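Local coordinates for protein CurF (Lyngbya majuscula, PDB 2Q35) that probably decarboxylates a polyketide-chain intermediate during beta-branching, as the crotonase-family ECH2 domain of CurF, at residues 226-229 with 230-234; 43-46 with 47-50; 160-163 with 164-167. The protein carries 1 engineered substitution. All blocks are in the same frame, centred on the assembly; numbering follows the deposited sequence.

Contact 1: 226-229 with 230-234; sequences HQVT and FNQPE
His-226 and Phe-230 stand one helical turn apart, and their rings point the same way into the protein. In both residues CG lies anti to the backbone N (chi1 173° in His-226), which swings the two rings out alongside each other. The planes are nearly parallel, but with centroids 5.2 Å apart they are slid past one another and barely overlap. Over one face of the imidazole lies Phe-230 CB, a CH-pi contact 4.0 Å from the His-226 ring centroid. At the backbone, Phe-230 N donates to His-226 O at 2.8 Å. This is the tight side: Lys-72 meets His-226 NE2 through a hydrogen bond and the Phe-230 ring through cation-pi contact, Thr-133 O takes the bond from ND1, and Phe-132 packs against both rings. A glycerol lies beside the imidazole.

The looser part is polar, with Gln-227, Val-228 and Asn-231 exposed. Asn-231 ND2 reaches back to Gln-227 O at 2.7 Å, in the carbonyl plane and on a lone pair. Gln-232, its chain bent at chi2 (-57°), turns its NE2 onto Val-228 O at 2.8 Å, with an almost straight N-H but from above the carbonyl plane. Leu-198 of a second subunit packs on Gln-232. Two successive carbonyls thus each take a side-chain amide N-H, an arrangement characteristic of C-terminal helix capping, here closing helix 197-230 just where Asn-231 centres an inverse gamma turn.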
loop_
_atom_site.group_PDB
_atom_site.type_symbol
_atom_site.label_atom_id
_atom_site.label_comp_id
_atom_site.label_asym_id
_atom_site.label_seq_id
_atom_site.Cartn_x
_atom_site.Cartn_y
_atom_site.Cartn_z
ATOM N N HIS A 226 10.988 -16.188 17.105
ATOM C CA HIS A 226 12.362 -15.789 17.349
ATOM C C HIS A 226 13.043 -16.699 18.341
ATOM O O HIS A 226 14.183 -17.101 18.145
ATOM C CB HIS A 226 12.436 -14.338 17.811
ATOM C CG HIS A 226 13.806 -13.912 18.229
ATOM N ND1 HIS A 226 14.725 -13.390 17.343
ATOM C CD2 HIS A 226 14.402 -13.903 19.446
ATOM C CE1 HIS A 226 15.842 -13.106 17.992
ATOM N NE2 HIS A 226 15.673 -13.408 19.267
ATOM N N GLN A 227 12.341 -17.049 19.413
ATOM C CA GLN A 227 12.931 -17.932 20.403
ATOM C C GLN A 227 13.341 -19.287 19.819
ATOM O O GLN A 227 14.337 -19.869 20.250
ATOM C CB GLN A 227 11.995 -18.078 21.597
ATOM C CG GLN A 227 11.925 -16.800 22.442
ATOM C CD GLN A 227 13.239 -16.487 23.149
ATOM O OE1 GLN A 227 13.933 -15.514 22.815
ATOM N NE2 GLN A 227 13.599 -17.325 24.120
ATOM N N VAL A 228 12.586 -19.791 18.841
ATOM C CA VAL A 228 12.932 -21.067 18.220
ATOM C C VAL A 228 14.127 -20.887 17.283
ATOM O O VAL A 228 15.090 -21.654 17.341
ATOM C CB VAL A 228 11.743 -21.663 17.442
ATOM C CG1 VAL A 228 12.161 -22.904 16.656
ATOM C CG2 VAL A 228 10.641 -22.002 18.400
ATOM N N THR A 229 14.047 -19.885 16.411
ATOM C CA THR A 229 15.075 -19.752 15.364
ATOM C C THR A 229 16.411 -19.209 15.871
ATOM O O THR A 229 17.467 -19.489 15.267
ATOM C CB THR A 229 14.578 -18.922 14.166
ATOM O OG1 THR A 229 14.334 -17.573 14.578
ATOM C CG2 THR A 229 13.319 -19.521 13.563
ATOM N N PHE A 230 16.365 -18.423 16.945
ATOM C CA PHE A 230 17.589 -17.883 17.569
ATOM C C PHE A 230 18.356 -18.981 18.281
ATOM O O PHE A 230 19.601 -19.001 18.281
ATOM C CB PHE A 230 17.261 -16.743 18.537
ATOM C CG PHE A 230 18.475 -16.095 19.152
ATOM C CD1 PHE A 230 19.113 -15.035 18.514
ATOM C CD2 PHE A 230 18.960 -16.529 20.370
ATOM C CE1 PHE A 230 20.239 -14.436 19.085
ATOM C CE2 PHE A 230 20.081 -15.946 20.959
ATOM C CZ PHE A 230 20.719 -14.890 20.313
ATOM N N ASN A 231 17.619 -19.910 18.894
ATOM C CA ASN A 231 18.258 -20.969 19.662
ATOM C C ASN A 231 18.476 -22.229 18.830
ATOM O O ASN A 231 17.892 -23.299 19.099
ATOM C CB ASN A 231 17.464 -21.242 20.948
ATOM C CG ASN A 231 17.467 -20.039 21.886
ATOM O OD1 ASN A 231 18.498 -19.708 22.487
ATOM N ND2 ASN A 231 16.327 -19.355 21.990
ATOM N N GLN A 232 19.298 -22.074 17.799
ATOM C CA GLN A 232 19.723 -23.170 16.949
ATOM C C GLN A 232 21.249 -23.180 16.965
ATOM O O GLN A 232 21.875 -22.113 17.092
ATOM C CB GLN A 232 19.193 -23.004 15.522
ATOM C CG GLN A 232 17.653 -23.083 15.393
ATOM C CD GLN A 232 17.041 -24.399 15.940
ATOM O OE1 GLN A 232 17.559 -25.505 15.704
ATOM N NE2 GLN A 232 15.906 -24.275 16.642
ATOM N N PRO A 233 21.849 -24.377 16.854
ATOM C CA PRO A 233 23.289 -24.590 17.022
ATOM C C PRO A 233 24.202 -23.578 16.321
ATOM O O PRO A 233 25.148 -23.083 16.943
ATOM C CB PRO A 233 23.497 -26.001 16.457
ATOM C CG PRO A 233 22.202 -26.706 16.770
ATOM C CD PRO A 233 21.127 -25.651 16.622
ATOM N N GLU A 234 23.888 -23.251 15.067
ATOM C CA GLU A 234 24.801 -22.490 14.191
ATOM C C GLU A 234 24.758 -20.979 14.392
ATOM O O GLU A 234 25.583 -20.238 13.829
ATOM C CB GLU A 234 24.462 -22.796 12.730
ATOM C CG GLU A 234 23.130 -22.161 12.298
ATOM C CD GLU A 234 22.405 -22.918 11.205
ATOM O OE1 GLU A 234 22.965 -23.070 10.093
ATOM O OE2 GLU A 234 21.254 -23.338 11.462
#

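Contact 2: 43-46 with 47-50; sequences AQNQ and QYKV
Two hydrogen bonds fold Asn-45 back on the residues that follow it. Its side-chain OD1 accepts from Gln-47 N at 2.9 Å, which makes an Asx turn, while its backbone O accepts from Tyr-48 N at 3.1 Å and closes a type I beta turn from Asn-45 to Tyr-48. The two turns are superimposed on one short connection that takes the chain out of helix 29-44 and on to strand 50-54 of the crotonase core. Neither donor sits squarely on a lone pair of its acceptor: Gln-47 N is tilted from the plane of the Asn-45 amide, and Tyr-48 N lies well above that of the backbone carbonyl. One residue thus grips two successive N-H groups, one with its side chain and one with its main chain.

Packing begins where the polar bonds end. With CG anti to the backbone N (chi1 -166°), the Asn-45 side chain lies over one face of the Tyr-48 ring, its amide plane stacked on the ring at 27°. Asn-45 CB provides a CH-pi contact 3.7 Å from the Tyr-48 ring centroid, and Asn-45 ND2 rests 3.2 Å from Tyr-48 CZ. The OD1 bond and the ring face together probably fix the rotation of the amide. Gln-47 adds to the outer part of the turn, its CB 3.3 Å from Asn-45 OD1. Further out, Tyr-48 O is bonded by Arg-197 and the tyrosine hydroxyl meets Glu-8, so the turn is tied to helix 197-230 and to strand 4-10. A water completes the stacked pair, accepting from Asn-45 ND2 at 2.8 Å and donating to Tyr-48 OH at 3.1 Å.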
loop_
_atom_site.group_PDB
_atom_site.type_symbol
_atom_site.label_atom_id
_atom_site.label_comp_id
_atom_site.label_asym_id
_atom_site.label_seq_id
_atom_site.Cartn_x
_atom_site.Cartn_y
_atom_site.Cartn_z
ATOM N N ALA A 43 6.138 14.355 28.067
ATOM C CA ALA A 43 4.757 14.083 28.506
ATOM C C ALA A 43 4.258 15.133 29.500
ATOM O O ALA A 43 3.051 15.402 29.601
ATOM C CB ALA A 43 4.654 12.697 29.096
ATOM N N GLN A 44 5.192 15.719 30.236
ATOM C CA GLN A 44 4.867 16.662 31.297
ATOM C C GLN A 44 4.757 18.114 30.868
ATOM O O GLN A 44 4.287 18.952 31.640
ATOM C CB GLN A 44 5.916 16.551 32.391
ATOM C CG GLN A 44 5.932 15.186 33.034
ATOM C CD GLN A 44 7.097 15.008 33.977
ATOM O OE1 GLN A 44 8.116 15.715 33.891
ATOM N NE2 GLN A 44 6.959 14.058 34.888
ATOM N N ASN A 45 5.228 18.436 29.668
ATOM C CA ASN A 45 5.149 19.809 29.200
ATOM C C ASN A 45 4.040 19.934 28.168
ATOM O O ASN A 45 4.211 19.518 27.014
ATOM C CB ASN A 45 6.479 20.298 28.612
ATOM C CG ASN A 45 6.500 21.822 28.430
ATOM O OD1 ASN A 45 5.447 22.473 28.204
ATOM N ND2 ASN A 45 7.687 22.413 28.583
ATOM N N GLN A 46 2.914 20.510 28.600
ATOM C CA GLN A 46 1.712 20.679 27.788
ATOM C C GLN A 46 1.926 21.573 26.578
ATOM O O GLN A 46 1.122 21.582 25.650
ATOM C CB GLN A 46 0.597 21.282 28.644
ATOM C CG GLN A 46 0.032 20.318 29.661
ATOM C CD GLN A 46 -0.888 19.293 29.020
ATOM O OE1 GLN A 46 -1.946 19.641 28.478
ATOM N NE2 GLN A 46 -0.493 18.030 29.075
ATOM N N GLN A 47 2.999 22.336 26.591
ATOM C CA GLN A 47 3.256 23.241 25.470
ATOM C C GLN A 47 3.879 22.519 24.273
ATOM O O GLN A 47 3.895 23.073 23.157
ATOM C CB GLN A 47 4.160 24.388 25.912
ATOM C CG GLN A 47 3.577 25.195 27.085
ATOM C CD GLN A 47 2.253 25.898 26.761
ATOM O OE1 GLN A 47 2.143 26.629 25.771
ATOM N NE2 GLN A 47 1.247 25.687 27.612
ATOM N N TYR A 48 4.410 21.314 24.497
ATOM C CA TYR A 48 5.051 20.579 23.410
ATOM C C TYR A 48 4.034 19.913 22.505
ATOM O O TYR A 48 3.046 19.310 22.992
ATOM C CB TYR A 48 6.051 19.554 23.936
ATOM C CG TYR A 48 7.196 20.127 24.727
ATOM C CD1 TYR A 48 7.522 21.490 24.666
ATOM C CD2 TYR A 48 8.013 19.290 25.487
ATOM C CE1 TYR A 48 8.630 22.006 25.388
ATOM C CE2 TYR A 48 9.110 19.782 26.176
ATOM C CZ TYR A 48 9.407 21.133 26.148
ATOM O OH TYR A 48 10.489 21.614 26.854
ATOM N N LYS A 49 4.278 20.006 21.191
ATOM C CA LYS A 49 3.336 19.522 20.188
ATOM C C LYS A 49 3.911 18.493 19.213
ATOM O O LYS A 49 3.153 17.705 18.642
ATOM C CB LYS A 49 2.753 20.681 19.343
ATOM C CG LYS A 49 1.939 21.695 20.093
ATOM C CD LYS A 49 1.495 22.697 19.049
ATOM C CE LYS A 49 0.485 23.664 19.544
ATOM N NZ LYS A 49 0.199 24.624 18.463
ATOM N N VAL A 50 5.222 18.571 18.944
ATOM C CA VAL A 50 5.882 17.656 17.959
ATOM C C VAL A 50 7.241 17.291 18.509
ATOM O O VAL A 50 7.958 18.163 19.009
ATOM C CB VAL A 50 6.051 18.320 16.542
ATOM C CG1 VAL A 50 6.676 17.336 15.555
ATOM C CG2 VAL A 50 4.720 18.816 15.981
HETATM O O HOH W 1 9.828 21.006 29.818
#

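Contact 3: 160-163 with 164-167; sequences NYRG and KELA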
loop_
_atom_site.group_PDB
_atom_site.type_symbol
_atom_site.label_atom_id
_atom_site.label_comp_id
_atom_site.label_asym_id
_atom_site.label_seq_id
_atom_site.Cartn_x
_atom_site.Cartn_y
_atom_site.Cartn_z
ATOM N N ASN A 160 22.134 -4.642 4.045
ATOM C CA ASN A 160 22.217 -3.195 4.227
ATOM C C ASN A 160 21.829 -2.493 2.937
ATOM O O ASN A 160 22.361 -2.805 1.878
ATOM C CB ASN A 160 23.656 -2.778 4.598
ATOM C CG ASN A 160 24.086 -3.304 5.953
ATOM O OD1 ASN A 160 23.260 -3.550 6.825
ATOM N ND2 ASN A 160 25.380 -3.480 6.133
ATOM N N TYR A 161 20.877 -1.571 3.041
ATOM C CA TYR A 161 20.409 -0.762 1.930
ATOM C C TYR A 161 20.773 0.700 2.163
ATOM O O TYR A 161 20.424 1.276 3.179
ATOM C CB TYR A 161 18.890 -0.867 1.787
ATOM C CG TYR A 161 18.418 -2.241 1.389
ATOM C CD1 TYR A 161 18.011 -2.502 0.087
ATOM C CD2 TYR A 161 18.382 -3.291 2.321
ATOM C CE1 TYR A 161 17.569 -3.790 -0.287
ATOM C CE2 TYR A 161 17.947 -4.565 1.961
ATOM C CZ TYR A 161 17.540 -4.802 0.658
ATOM O OH TYR A 161 17.128 -6.068 0.315
ATOM N N ARG A 162 21.476 1.330 1.228
ATOM C CA ARG A 162 21.624 2.786 1.361
ATOM C C ARG A 162 20.270 3.496 1.129
ATOM O O ARG A 162 19.431 3.021 0.366
ATOM C CB ARG A 162 22.685 3.344 0.383
ATOM C CG ARG A 162 24.142 3.119 0.810
ATOM C CD ARG A 162 25.180 3.716 -0.167
ATOM N NE ARG A 162 24.540 4.197 -1.388
ATOM C CZ ARG A 162 24.393 3.485 -2.502
ATOM N NH1 ARG A 162 24.863 2.239 -2.585
ATOM N NH2 ARG A 162 23.777 4.033 -3.538
ATOM N N GLY A 163 20.092 4.663 1.747
ATOM C CA GLY A 163 18.897 5.486 1.529
ATOM C C GLY A 163 18.611 5.676 0.051
ATOM O O GLY A 163 17.477 5.528 -0.407
ATOM N N LYS A 164 19.658 5.966 -0.722
ATOM C CA LYS A 164 19.496 6.180 -2.154
ATOM C C LYS A 164 18.866 4.977 -2.847
ATOM O O LYS A 164 18.004 5.131 -3.722
ATOM C CB LYS A 164 20.848 6.499 -2.776
ATOM C CG LYS A 164 20.756 6.913 -4.225
ATOM C CD LYS A 164 22.130 7.228 -4.765
ATOM C CE LYS A 164 22.028 7.861 -6.146
ATOM N NZ LYS A 164 23.324 7.761 -6.876
ATOM N N GLU A 165 19.292 3.782 -2.452
ATOM C CA GLU A 165 18.772 2.555 -3.055
ATOM C C GLU A 165 17.290 2.399 -2.706
ATOM O O GLU A 165 16.489 1.980 -3.537
ATOM C CB GLU A 165 19.584 1.339 -2.590
ATOM C CG GLU A 165 21.060 1.378 -3.014
ATOM C CD GLU A 165 21.857 0.175 -2.499
ATOM O OE1 GLU A 165 22.037 0.036 -1.270
ATOM O OE2 GLU A 165 22.320 -0.627 -3.336
ATOM N N LEU A 166 16.930 2.761 -1.478
ATOM C CA LEU A 166 15.534 2.658 -1.030
ATOM C C LEU A 166 14.645 3.650 -1.793
ATOM O O LEU A 166 13.537 3.307 -2.193
ATOM C CB LEU A 166 15.418 2.885 0.475
ATOM C CG LEU A 166 16.162 1.890 1.379
ATOM C CD1 LEU A 166 16.047 2.368 2.805
ATOM C CD2 LEU A 166 15.589 0.487 1.194
ATOM N N ALA A 167 15.152 4.864 -2.006
ATOM C CA ALA A 167 14.451 5.891 -2.778
ATOM C C ALA A 167 14.224 5.432 -4.213
ATOM O O ALA A 167 13.132 5.611 -4.768
ATOM C CB ALA A 167 15.262 7.196 -2.781
#
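A hydrogen bond from Arg-162 N to the side chain of Glu-165 marks the start of helix 163-168. Glu-165 OE1 turns its anti lone pair to Arg-162 N, 2.9 Å away, with the N-H directed well at it (158°). Arg-162 occupies the N-cap and Glu-165 lies three residues on, so this is one half of a capping box; an arginine has no side-chain acceptor with which to complete it. Arg-162 O opens the helical ladder, accepting from Leu-166 N at 3.1 Å, and Gly-163 O follows with Ala-167 N at 2.9 Å.

The charged groups meet by stacking. The guanidinium of Arg-162, brought over by a bend at chi3 (-8°), lies 19° from parallel to the Glu-165 carboxylate, with Glu-165 CG over its face. The salt bridge is long, Arg-162 NH1 to Glu-165 OE1 at 3.8 Å, and the oxygen stands out of the guanidinium plane, so charge alone is at work. At the guanidinium edge Lys-164 CD runs alongside.

Apolar contact seals the inner side: Leu-166 CD2 touches Tyr-161 CB at 3.6 Å, beside Leu-150 and Met-154 of helix 148-157, while the tyrosine hydroxyl bonds Glu-153.

Replacing Glu-165 by an alanine would probably leave the Arg-162 N-H without its acceptor and the guanidinium free to turn away from its lost counter-charge.

A carboxylate placed at a helix start, close to an arginine, is likely to stay ionised; its bond to Arg-162 N ties the helix back to strand 161-162.

In the fold
The three contacts are separate examples of one theme, the point where a helix starts or stops, spread round the crotonase fold. Contact 3 begins a helix, contact 1 ends one, and contact 2 carries the chain from a helix towards a strand. None touches another. Contact 2 lies across the chain's centre from both others, its centre about 42 Å from that of contact 1 and about 34 Å from that of contact 3; the centres of contacts 1 and 3 are about 29 Å apart. Helix 197-230 spans the first gap, beginning at Arg-197 beside contact 2 and finishing at contact 1. A glycerol, probably from the crystallisation liquor, lies about 3 Å from the His-226 side chain in contact 1, which also meets a second subunit.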